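Local coordinates for protein Crov588 (Cafeteriavirus, PDB 6NYR) that is of unknown function but folds as a ring-shaped leucine-rich-repeat solenoid built largely from FNIP repeats, at residues A[309-319]-A[328-339]; A[375-386]-A[396-406]. One frame throughout, in Å; residues are numbered along the deposited sequence.

Interaction 1: A[309-319]-A[328-339]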
loop_
_atom_site.group_PDB
_atom_site.type_symbol
_atom_site.label_atom_id
_atom_site.label_comp_id
_atom_site.label_asym_id
_atom_site.label_seq_id
_atom_site.Cartn_x
_atom_site.Cartn_y
_atom_site.Cartn_z
ATOM N N ILE A 309 -16.178 -19.861 -24.385
ATOM C CA ILE A 309 -15.628 -21.150 -24.001
ATOM C C ILE A 309 -14.198 -21.290 -24.521
ATOM O O ILE A 309 -13.842 -20.781 -25.592
ATOM C CB ILE A 309 -16.539 -22.275 -24.520
ATOM C CG1 ILE A 309 -16.133 -23.618 -23.913
ATOM C CG2 ILE A 309 -16.502 -22.332 -26.045
ATOM C CD1 ILE A 309 -17.266 -24.629 -23.866
ATOM N N ILE A 310 -13.372 -21.983 -23.742
ATOM C CA ILE A 310 -11.984 -22.265 -24.092
ATOM C C ILE A 310 -11.852 -23.773 -24.242
ATOM O O ILE A 310 -12.043 -24.516 -23.271
ATOM C CB ILE A 310 -11.009 -21.737 -23.027
ATOM C CG1 ILE A 310 -11.348 -20.284 -22.698
ATOM C CG2 ILE A 310 -9.569 -21.865 -23.497
ATOM C CD1 ILE A 310 -10.470 -19.673 -21.635
ATOM N N THR A 311 -11.523 -24.224 -25.449
ATOM C CA THR A 311 -11.449 -25.645 -25.738
ATOM C C THR A 311 -9.987 -26.095 -25.782
ATOM O O THR A 311 -9.070 -25.346 -25.427
ATOM C CB THR A 311 -12.169 -25.965 -27.052
ATOM O OG1 THR A 311 -11.583 -25.217 -28.125
ATOM C CG2 THR A 311 -13.646 -25.617 -26.942
ATOM N N GLU A 312 -9.766 -27.327 -26.234
ATOM C CA GLU A 312 -8.430 -27.901 -26.239
ATOM C C GLU A 312 -7.487 -27.116 -27.142
ATOM O O GLU A 312 -7.900 -26.497 -28.126
ATOM C CB GLU A 312 -8.466 -29.356 -26.718
ATOM C CG GLU A 312 -9.157 -30.342 -25.808
ATOM C CD GLU A 312 -9.013 -31.776 -26.307
ATOM O OE1 GLU A 312 -8.601 -31.966 -27.472
ATOM O OE2 GLU A 312 -9.305 -32.711 -25.534
ATOM N N ASN A 313 -6.204 -27.139 -26.775
ATOM C CA ASN A 313 -5.136 -26.590 -27.608
ATOM C C ASN A 313 -5.418 -25.140 -27.977
ATOM O O ASN A 313 -5.094 -24.676 -29.074
ATOM C CB ASN A 313 -4.940 -27.461 -28.846
ATOM C CG ASN A 313 -4.628 -28.907 -28.489
ATOM O OD1 ASN A 313 -3.728 -29.181 -27.692
ATOM N ND2 ASN A 313 -5.385 -29.835 -29.061
ATOM N N VAL A 314 -6.019 -24.419 -27.039
ATOM C CA VAL A 314 -6.200 -22.979 -27.145
ATOM C C VAL A 314 -5.221 -22.241 -26.242
ATOM O O VAL A 314 -4.557 -21.297 -26.669
ATOM C CB VAL A 314 -7.658 -22.588 -26.814
ATOM C CG1 VAL A 314 -7.787 -21.072 -26.726
ATOM C CG2 VAL A 314 -8.614 -23.149 -27.850
ATOM N N LEU A 315 -5.122 -22.664 -24.986
ATOM C CA LEU A 315 -4.142 -22.108 -24.061
ATOM C C LEU A 315 -2.776 -22.725 -24.329
ATOM O O LEU A 315 -2.655 -23.954 -24.370
ATOM C CB LEU A 315 -4.566 -22.369 -22.622
ATOM C CG LEU A 315 -5.902 -21.745 -22.211
ATOM C CD1 LEU A 315 -6.260 -22.111 -20.785
ATOM C CD2 LEU A 315 -5.841 -20.233 -22.378
ATOM N N PRO A 316 -1.738 -21.917 -24.524
ATOM C CA PRO A 316 -0.418 -22.480 -24.831
ATOM C C PRO A 316 0.206 -23.144 -23.613
ATOM O O PRO A 316 -0.182 -22.909 -22.465
ATOM C CB PRO A 316 0.403 -21.269 -25.287
ATOM C CG PRO A 316 -0.270 -20.085 -24.670
ATOM C CD PRO A 316 -1.720 -20.442 -24.435
ATOM N N ASN A 317 1.191 -23.996 -23.884
ATOM C CA ASN A 317 1.863 -24.744 -22.831
ATOM C C ASN A 317 2.874 -23.909 -22.062
ATOM O O ASN A 317 3.483 -24.418 -21.117
ATOM C CB ASN A 317 2.549 -25.967 -23.436
ATOM C CG ASN A 317 1.560 -27.033 -23.861
ATOM O OD1 ASN A 317 0.845 -27.599 -23.030
ATOM N ND2 ASN A 317 1.507 -27.310 -25.160
ATOM N N SER A 318 3.061 -22.646 -22.436
ATOM C CA SER A 318 3.895 -21.729 -21.673
ATOM C C SER A 318 3.146 -21.023 -20.550
ATOM O O SER A 318 3.789 -20.486 -19.642
ATOM C CB SER A 318 4.493 -20.680 -22.617
ATOM O OG SER A 318 3.485 -20.124 -23.454
ATOM N N LEU A 319 1.817 -21.034 -20.570
ATOM C CA LEU A 319 1.050 -20.202 -19.653
ATOM C C LEU A 319 1.238 -20.650 -18.211
ATOM O O LEU A 319 1.068 -21.830 -17.884
ATOM C CB LEU A 319 -0.433 -20.236 -20.019
ATOM C CG LEU A 319 -1.306 -19.166 -19.361
ATOM C CD1 LEU A 319 -1.011 -17.793 -19.922
ATOM C CD2 LEU A 319 -2.780 -19.523 -19.533
ATOM N N PHE A 328 -16.915 -14.690 -16.487
ATOM C CA PHE A 328 -16.586 -15.995 -17.044
ATOM C C PHE A 328 -17.260 -17.113 -16.256
ATOM O O PHE A 328 -17.122 -17.196 -15.033
ATOM C CB PHE A 328 -15.075 -16.215 -17.058
ATOM C CG PHE A 328 -14.665 -17.502 -17.710
ATOM C CD1 PHE A 328 -14.505 -17.576 -19.085
ATOM C CD2 PHE A 328 -14.467 -18.646 -16.953
ATOM C CE1 PHE A 328 -14.132 -18.763 -19.689
ATOM C CE2 PHE A 328 -14.101 -19.837 -17.559
ATOM C CZ PHE A 328 -13.933 -19.890 -18.927
ATOM N N ASN A 329 -17.979 -17.987 -16.966
ATOM C CA ASN A 329 -18.669 -19.101 -16.329
ATOM C C ASN A 329 -18.885 -20.221 -17.336
ATOM O O ASN A 329 -19.996 -20.765 -17.432
ATOM C CB ASN A 329 -20.015 -18.646 -15.756
ATOM C CG ASN A 329 -20.592 -19.642 -14.773
ATOM O OD1 ASN A 329 -19.868 -20.453 -14.200
ATOM N ND2 ASN A 329 -21.907 -19.596 -14.586
ATOM N N GLN A 330 -17.844 -20.553 -18.091
ATOM C CA GLN A 330 -17.912 -21.610 -19.086
ATOM C C GLN A 330 -17.349 -22.904 -18.515
ATOM O O GLN A 330 -16.456 -22.892 -17.664
ATOM C CB GLN A 330 -17.137 -21.214 -20.341
ATOM C CG GLN A 330 -17.764 -20.068 -21.115
ATOM C CD GLN A 330 -19.151 -20.394 -21.620
ATOM O OE1 GLN A 330 -19.358 -21.406 -22.286
ATOM N NE2 GLN A 330 -20.114 -19.544 -21.290
ATOM N N ILE A 331 -17.887 -24.027 -18.995
ATOM C CA ILE A 331 -17.383 -25.326 -18.574
ATOM C C ILE A 331 -15.928 -25.450 -19.001
ATOM O O ILE A 331 -15.539 -25.012 -20.092
ATOM C CB ILE A 331 -18.236 -26.457 -19.172
ATOM C CG1 ILE A 331 -19.624 -26.474 -18.529
ATOM C CG2 ILE A 331 -17.544 -27.804 -18.993
ATOM C CD1 ILE A 331 -20.627 -27.371 -19.239
ATOM N N ILE A 332 -15.114 -26.044 -18.136
ATOM C CA ILE A 332 -13.717 -26.336 -18.435
ATOM C C ILE A 332 -13.564 -27.846 -18.310
ATOM O O ILE A 332 -13.693 -28.400 -17.210
ATOM C CB ILE A 332 -12.753 -25.611 -17.491
ATOM C CG1 ILE A 332 -13.003 -24.104 -17.520
ATOM C CG2 ILE A 332 -11.308 -25.890 -17.878
ATOM C CD1 ILE A 332 -12.095 -23.319 -16.593
ATOM N N THR A 333 -13.304 -28.513 -19.429
ATOM C CA THR A 333 -13.125 -29.954 -19.429
ATOM C C THR A 333 -11.631 -30.291 -19.389
ATOM O O THR A 333 -10.801 -29.459 -18.999
ATOM C CB THR A 333 -13.857 -30.582 -20.627
ATOM O OG1 THR A 333 -13.437 -29.960 -21.847
ATOM C CG2 THR A 333 -15.372 -30.441 -20.463
ATOM N N GLU A 334 -11.275 -31.497 -19.834
ATOM C CA GLU A 334 -10.043 -32.139 -19.382
ATOM C C GLU A 334 -8.790 -31.444 -19.904
ATOM O O GLU A 334 -7.978 -30.939 -19.120
ATOM C CB GLU A 334 -10.066 -33.616 -19.791
ATOM C CG GLU A 334 -10.754 -34.505 -18.766
ATOM C CD GLU A 334 -10.757 -35.969 -19.145
ATOM O OE1 GLU A 334 -10.247 -36.312 -20.234
ATOM O OE2 GLU A 334 -11.267 -36.782 -18.344
ATOM N N ASN A 335 -8.594 -31.432 -21.214
ATOM C CA ASN A 335 -7.304 -31.022 -21.775
ATOM C C ASN A 335 -7.329 -29.570 -22.238
ATOM O O ASN A 335 -6.917 -29.246 -23.353
ATOM C CB ASN A 335 -6.921 -31.956 -22.916
ATOM C CG ASN A 335 -6.747 -33.399 -22.455
ATOM O OD1 ASN A 335 -7.539 -34.273 -22.812
ATOM N ND2 ASN A 335 -5.712 -33.649 -21.658
ATOM N N VAL A 336 -7.794 -28.676 -21.370
ATOM C CA VAL A 336 -7.889 -27.253 -21.671
ATOM C C VAL A 336 -6.822 -26.449 -20.936
ATOM O O VAL A 336 -6.102 -25.657 -21.546
ATOM C CB VAL A 336 -9.302 -26.718 -21.346
ATOM C CG1 VAL A 336 -9.378 -25.228 -21.643
ATOM C CG2 VAL A 336 -10.356 -27.492 -22.123
ATOM N N LEU A 337 -6.733 -26.610 -19.619
ATOM C CA LEU A 337 -5.739 -25.886 -18.835
ATOM C C LEU A 337 -4.371 -26.519 -19.051
ATOM O O LEU A 337 -4.208 -27.716 -18.786
ATOM C CB LEU A 337 -6.105 -25.914 -17.361
ATOM C CG LEU A 337 -7.499 -25.381 -17.017
ATOM C CD1 LEU A 337 -7.844 -25.625 -15.557
ATOM C CD2 LEU A 337 -7.605 -23.902 -17.346
ATOM N N PRO A 338 -3.374 -25.777 -19.522
ATOM C CA PRO A 338 -2.094 -26.407 -19.857
ATOM C C PRO A 338 -1.388 -26.903 -18.604
ATOM O O PRO A 338 -1.664 -26.470 -17.483
ATOM C CB PRO A 338 -1.297 -25.290 -20.542
ATOM C CG PRO A 338 -1.883 -24.021 -20.001
ATOM C CD PRO A 338 -3.339 -24.307 -19.689
ATOM N N ASN A 339 -0.455 -27.831 -18.813
ATOM C CA ASN A 339 0.258 -28.468 -17.711
ATOM C C ASN A 339 1.342 -27.574 -17.127
ATOM O O ASN A 339 2.067 -28.004 -16.224
ATOM C CB ASN A 339 0.829 -29.810 -18.164
ATOM C CG ASN A 339 -0.102 -30.963 -17.837
ATOM O OD1 ASN A 339 -0.666 -31.028 -16.740
ATOM N ND2 ASN A 339 -0.282 -31.869 -18.791
HETATM O O HOH W 1 -13.795 -23.022 -21.307
HETATM O O HOH W 2 -13.893 -26.604 -22.012
HETATM O O HOH W 3 -6.887 -24.839 -24.004
HETATM O O HOH W 4 -11.787 -32.231 -23.544
#
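Val-336 pushes its two methyls against the backbone at Ile-310: CG1 lies 3.2 Å from Ile-310 O, and with chi1 at 179°, which sets it anti to the backbone N, it also meets Ile-310 CG2 at 3.8 Å, the two side chains crossing at about a right angle. Further along, Leu-315 CB rests on Pro-338 CD at 3.7 Å, while the proline's CG and CB nestle against Pro-316 O. Glu-312 runs alongside Asn-335, both pointing the same way, with carboxylate and amide planes 74° apart; its CA-H reaches Asn-335 O (CA to O 3.5 Å). No direct hydrogen bond joins the segments, and water takes over that task. One water accepts from Ile-310 N and donates to Ile-331 O; a second donates to Ile-310 O and Ile-331 O and accepts from Thr-333 N. A third accepts from Leu-315 N and donates to Thr-311 O and to Val-336 O (2.7 Å). At one end, Gln-330 CG packs on Ile-309 N, and its NE2 is held by Asn-307 OD1. These are equivalent loops of successive leucine-rich-repeat turns, one preceding strand 321-323 and the other following it; Leu-315 and Leu-319 pack inward on Leu-300 of strand 299-301.

Interaction 2: A[375-386]-A[396-406]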
loop_
_atom_site.group_PDB
_atom_site.type_symbol
_atom_site.label_atom_id
_atom_site.label_comp_id
_atom_site.label_asym_id
_atom_site.label_seq_id
_atom_site.Cartn_x
_atom_site.Cartn_y
_atom_site.Cartn_z
ATOM N N ILE A 375 -19.705 -29.143 -5.381
ATOM C CA ILE A 375 -18.985 -30.151 -4.620
ATOM C C ILE A 375 -17.644 -30.404 -5.300
ATOM O O ILE A 375 -17.541 -30.390 -6.535
ATOM C CB ILE A 375 -19.794 -31.456 -4.494
ATOM C CG1 ILE A 375 -19.868 -32.199 -5.825
ATOM C CG2 ILE A 375 -21.196 -31.176 -3.968
ATOM C CD1 ILE A 375 -20.721 -33.472 -5.772
ATOM N N ILE A 376 -16.613 -30.647 -4.500
ATOM C CA ILE A 376 -15.299 -31.041 -4.993
ATOM C C ILE A 376 -15.029 -32.432 -4.446
ATOM O O ILE A 376 -14.986 -32.627 -3.224
ATOM C CB ILE A 376 -14.189 -30.062 -4.584
ATOM C CG1 ILE A 376 -14.442 -28.681 -5.186
ATOM C CG2 ILE A 376 -12.834 -30.592 -5.031
ATOM C CD1 ILE A 376 -13.404 -27.644 -4.803
ATOM N N THR A 377 -14.864 -33.396 -5.343
ATOM C CA THR A 377 -14.694 -34.788 -4.980
ATOM C C THR A 377 -13.211 -35.152 -4.962
ATOM O O THR A 377 -12.335 -34.284 -5.007
ATOM C CB THR A 377 -15.465 -35.662 -5.968
ATOM O OG1 THR A 377 -14.874 -35.547 -7.271
ATOM C CG2 THR A 377 -16.920 -35.207 -6.061
ATOM N N GLU A 378 -12.924 -36.448 -4.875
ATOM C CA GLU A 378 -11.548 -36.919 -4.858
ATOM C C GLU A 378 -10.910 -36.770 -6.237
ATOM O O GLU A 378 -11.580 -36.839 -7.273
ATOM C CB GLU A 378 -11.479 -38.384 -4.435
ATOM C CG GLU A 378 -12.093 -38.697 -3.089
ATOM C CD GLU A 378 -11.938 -40.162 -2.720
ATOM O OE1 GLU A 378 -11.021 -40.820 -3.261
ATOM O OE2 GLU A 378 -12.733 -40.659 -1.895
ATOM N N ASN A 379 -9.596 -36.545 -6.238
ATOM C CA ASN A 379 -8.787 -36.487 -7.449
ATOM C C ASN A 379 -9.153 -35.315 -8.345
ATOM O O ASN A 379 -8.874 -35.342 -9.551
ATOM C CB ASN A 379 -8.898 -37.799 -8.235
ATOM C CG ASN A 379 -8.332 -38.985 -7.474
ATOM O OD1 ASN A 379 -9.072 -39.765 -6.869
ATOM N ND2 ASN A 379 -7.012 -39.118 -7.489
ATOM N N VAL A 380 -9.768 -34.280 -7.779
ATOM C CA VAL A 380 -10.090 -33.072 -8.528
ATOM C C VAL A 380 -8.991 -32.044 -8.288
ATOM O O VAL A 380 -8.369 -31.550 -9.235
ATOM C CB VAL A 380 -11.470 -32.513 -8.134
ATOM C CG1 VAL A 380 -11.667 -31.132 -8.739
ATOM C CG2 VAL A 380 -12.570 -33.473 -8.563
ATOM N N LEU A 381 -8.760 -31.704 -7.024
ATOM C CA LEU A 381 -7.674 -30.792 -6.679
ATOM C C LEU A 381 -6.346 -31.510 -6.895
ATOM O O LEU A 381 -6.166 -32.633 -6.406
ATOM C CB LEU A 381 -7.820 -30.313 -5.238
ATOM C CG LEU A 381 -9.106 -29.538 -4.930
ATOM C CD1 LEU A 381 -9.268 -29.268 -3.450
ATOM C CD2 LEU A 381 -9.102 -28.222 -5.706
ATOM N N PRO A 382 -5.402 -30.904 -7.607
ATOM C CA PRO A 382 -4.157 -31.602 -7.936
ATOM C C PRO A 382 -3.223 -31.671 -6.739
ATOM O O PRO A 382 -3.362 -30.940 -5.756
ATOM C CB PRO A 382 -3.554 -30.761 -9.065
ATOM C CG PRO A 382 -4.137 -29.388 -8.881
ATOM C CD PRO A 382 -5.371 -29.483 -8.001
ATOM N N ASN A 383 -2.268 -32.592 -6.833
ATOM C CA ASN A 383 -1.358 -32.865 -5.726
ATOM C C ASN A 383 -0.207 -31.873 -5.630
ATOM O O ASN A 383 0.647 -32.030 -4.750
ATOM C CB ASN A 383 -0.807 -34.286 -5.855
ATOM C CG ASN A 383 -1.771 -35.326 -5.338
ATOM O OD1 ASN A 383 -2.229 -36.194 -6.082
ATOM N ND2 ASN A 383 -2.087 -35.246 -4.053
ATOM N N SER A 384 -0.161 -30.868 -6.499
ATOM C CA SER A 384 0.805 -29.787 -6.400
ATOM C C SER A 384 0.268 -28.564 -5.667
ATOM O O SER A 384 1.036 -27.637 -5.396
ATOM C CB SER A 384 1.248 -29.364 -7.805
ATOM O OG SER A 384 0.119 -29.229 -8.657
ATOM N N LEU A 385 -1.020 -28.540 -5.342
ATOM C CA LEU A 385 -1.645 -27.323 -4.841
ATOM C C LEU A 385 -1.177 -27.024 -3.421
ATOM O O LEU A 385 -1.258 -27.878 -2.533
ATOM C CB LEU A 385 -3.164 -27.476 -4.888
ATOM C CG LEU A 385 -4.025 -26.218 -4.975
ATOM C CD1 LEU A 385 -3.947 -25.617 -6.375
ATOM C CD2 LEU A 385 -5.465 -26.537 -4.606
ATOM N N VAL A 386 -0.682 -25.806 -3.214
ATOM C CA VAL A 386 -0.275 -25.360 -1.889
ATOM C C VAL A 386 -1.221 -24.307 -1.319
ATOM O O VAL A 386 -1.313 -24.186 -0.088
ATOM C CB VAL A 386 1.173 -24.819 -1.895
ATOM C CG1 VAL A 386 2.122 -25.817 -2.542
ATOM C CG2 VAL A 386 1.242 -23.473 -2.601
ATOM N N GLN A 396 -20.034 -26.117 0.488
ATOM C CA GLN A 396 -20.235 -27.532 0.226
ATOM C C GLN A 396 -19.374 -28.360 1.171
ATOM O O GLN A 396 -18.356 -27.895 1.690
ATOM C CB GLN A 396 -19.882 -27.883 -1.224
ATOM C CG GLN A 396 -20.690 -27.140 -2.268
ATOM C CD GLN A 396 -22.178 -27.372 -2.132
ATOM O OE1 GLN A 396 -22.624 -28.489 -1.870
ATOM N NE2 GLN A 396 -22.957 -26.312 -2.294
ATOM N N GLU A 397 -19.803 -29.600 1.395
ATOM C CA GLU A 397 -19.057 -30.498 2.263
ATOM C C GLU A 397 -17.709 -30.838 1.638
ATOM O O GLU A 397 -17.591 -31.005 0.421
ATOM C CB GLU A 397 -19.853 -31.774 2.522
ATOM C CG GLU A 397 -21.078 -31.577 3.395
ATOM C CD GLU A 397 -21.769 -32.886 3.713
ATOM O OE1 GLU A 397 -21.756 -33.790 2.850
ATOM O OE2 GLU A 397 -22.311 -33.017 4.832
ATOM N N ILE A 398 -16.692 -30.957 2.486
ATOM C CA ILE A 398 -15.341 -31.324 2.071
ATOM C C ILE A 398 -15.040 -32.663 2.726
ATOM O O ILE A 398 -14.820 -32.732 3.942
ATOM C CB ILE A 398 -14.308 -30.261 2.464
ATOM C CG1 ILE A 398 -14.764 -28.886 1.971
ATOM C CG2 ILE A 398 -12.942 -30.605 1.888
ATOM C CD1 ILE A 398 -13.791 -27.767 2.268
ATOM N N ALA A 399 -15.021 -33.722 1.926
ATOM C CA ALA A 399 -14.876 -35.076 2.435
ATOM C C ALA A 399 -13.393 -35.417 2.576
ATOM O O ALA A 399 -12.516 -34.572 2.387
ATOM C CB ALA A 399 -15.612 -36.061 1.528
ATOM N N GLU A 400 -13.101 -36.675 2.895
ATOM C CA GLU A 400 -11.769 -37.049 3.338
ATOM C C GLU A 400 -10.668 -36.765 2.329
ATOM O O GLU A 400 -9.814 -35.905 2.566
ATOM C CB GLU A 400 -11.737 -38.542 3.701
ATOM C CG GLU A 400 -12.335 -38.882 5.052
ATOM C CD GLU A 400 -12.087 -40.323 5.452
ATOM O OE1 GLU A 400 -10.983 -40.837 5.170
ATOM O OE2 GLU A 400 -12.990 -40.943 6.045
ATOM N N LYS A 401 -10.662 -37.479 1.207
ATOM C CA LYS A 401 -9.543 -37.420 0.272
ATOM C C LYS A 401 -9.687 -36.307 -0.755
ATOM O O LYS A 401 -9.236 -36.456 -1.903
ATOM C CB LYS A 401 -9.372 -38.770 -0.427
ATOM C CG LYS A 401 -8.409 -39.726 0.286
ATOM C CD LYS A 401 -9.009 -40.264 1.582
ATOM C CE LYS A 401 -7.977 -40.299 2.703
ATOM N NZ LYS A 401 -7.121 -41.516 2.705
ATOM N N VAL A 402 -10.269 -35.178 -0.368
ATOM C CA VAL A 402 -10.501 -34.084 -1.305
ATOM C C VAL A 402 -9.321 -33.122 -1.337
ATOM O O VAL A 402 -8.795 -32.806 -2.408
ATOM C CB VAL A 402 -11.814 -33.355 -0.942
ATOM C CG1 VAL A 402 -12.052 -32.191 -1.889
ATOM C CG2 VAL A 402 -12.979 -34.328 -0.946
ATOM N N LEU A 403 -8.894 -32.631 -0.180
ATOM C CA LEU A 403 -7.790 -31.677 -0.130
ATOM C C LEU A 403 -6.461 -32.407 -0.295
ATOM O O LEU A 403 -6.243 -33.441 0.346
ATOM C CB LEU A 403 -7.814 -30.912 1.187
ATOM C CG LEU A 403 -9.090 -30.096 1.419
ATOM C CD1 LEU A 403 -9.132 -29.530 2.833
ATOM C CD2 LEU A 403 -9.214 -28.975 0.391
ATOM N N PRO A 404 -5.568 -31.918 -1.153
ATOM C CA PRO A 404 -4.294 -32.618 -1.372
ATOM C C PRO A 404 -3.349 -32.493 -0.185
ATOM O O PRO A 404 -3.375 -31.513 0.565
ATOM C CB PRO A 404 -3.717 -31.929 -2.616
ATOM C CG PRO A 404 -4.291 -30.541 -2.564
ATOM C CD PRO A 404 -5.675 -30.682 -1.958
ATOM N N ASN A 405 -2.493 -33.510 -0.032
ATOM C CA ASN A 405 -1.489 -33.488 1.019
ATOM C C ASN A 405 -0.535 -32.310 0.899
ATOM O O ASN A 405 0.049 -31.910 1.912
ATOM C CB ASN A 405 -0.668 -34.786 1.010
ATOM C CG ASN A 405 -1.511 -36.019 1.292
ATOM O OD1 ASN A 405 -2.456 -35.974 2.084
ATOM N ND2 ASN A 405 -1.171 -37.130 0.647
ATOM N N SER A 406 -0.374 -31.738 -0.290
ATOM C CA SER A 406 0.581 -30.657 -0.468
ATOM C C SER A 406 0.071 -29.317 0.046
ATOM O O SER A 406 0.853 -28.362 0.105
ATOM C CB SER A 406 0.942 -30.519 -1.951
ATOM O OG SER A 406 -0.224 -30.372 -2.749
#
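With chi1 at 54°, the hydroxyl of Ser-406 sits between its own backbone N and carbonyl carbon and points into the turn formed by Pro-382 to Leu-385. There OG lies 2.7 Å from Asn-383 O and equally 2.7 Å from Leu-385 O, so that one hydroxyl faces two carbonyls of the turn. Val-402 turns CG1 away from its own amide nitrogen (chi1 179°), to meet Ile-376 CG2 at 3.6 Å and Ile-376 O at 3.3 Å; CG2 lies against the same carbonyl. Each segment is a loop of a leucine-rich-repeat solenoid without regular helix, and the serine joins one coil to the turn of the coil before it: Ser-384 OG occupies the equivalent place one coil earlier, between Asn-361 O and Leu-363 O. Between the Ser-406 and Val-402 contacts lies Pro-404, its CB and CG both close to Pro-382 O and its CG also 4.0 Å from Leu-385 CB. Leu-381 and Leu-403 run side by side in the same direction, CD1 of the former 3.9 Å from CD2 of the latter, and both touch Leu-388 of strand 387-389. Glu-378, which is exposed, lies alongside Lys-401, its CD 3.7 Å from Lys-401 CB, so the aliphatic base of the lysine does the touching. Gln-396 OE1 approaches Ile-375 CG2, while its NE2 bonds to Asn-373 OD1.

From the N terminus, interaction 1 comes first: 309-319 leads into strand 321-323, and the chain returns in 328-339 to lie against it, closing a loop with 8 residues between the segments. After 339 the chain passes through strands 343-345 and 365-367 before interaction 2 opens; there 375-386 and 396-406 close a similar loop around strand 387-389. The two contacts are in series, neither nested nor crossed. The centres of interactions 1 and 2 are about 20 Å apart, and the two do not touch. Each joins the loops of consecutive coils, from their outer parts up to the approach to the short parallel strands, along the same arc of the ring.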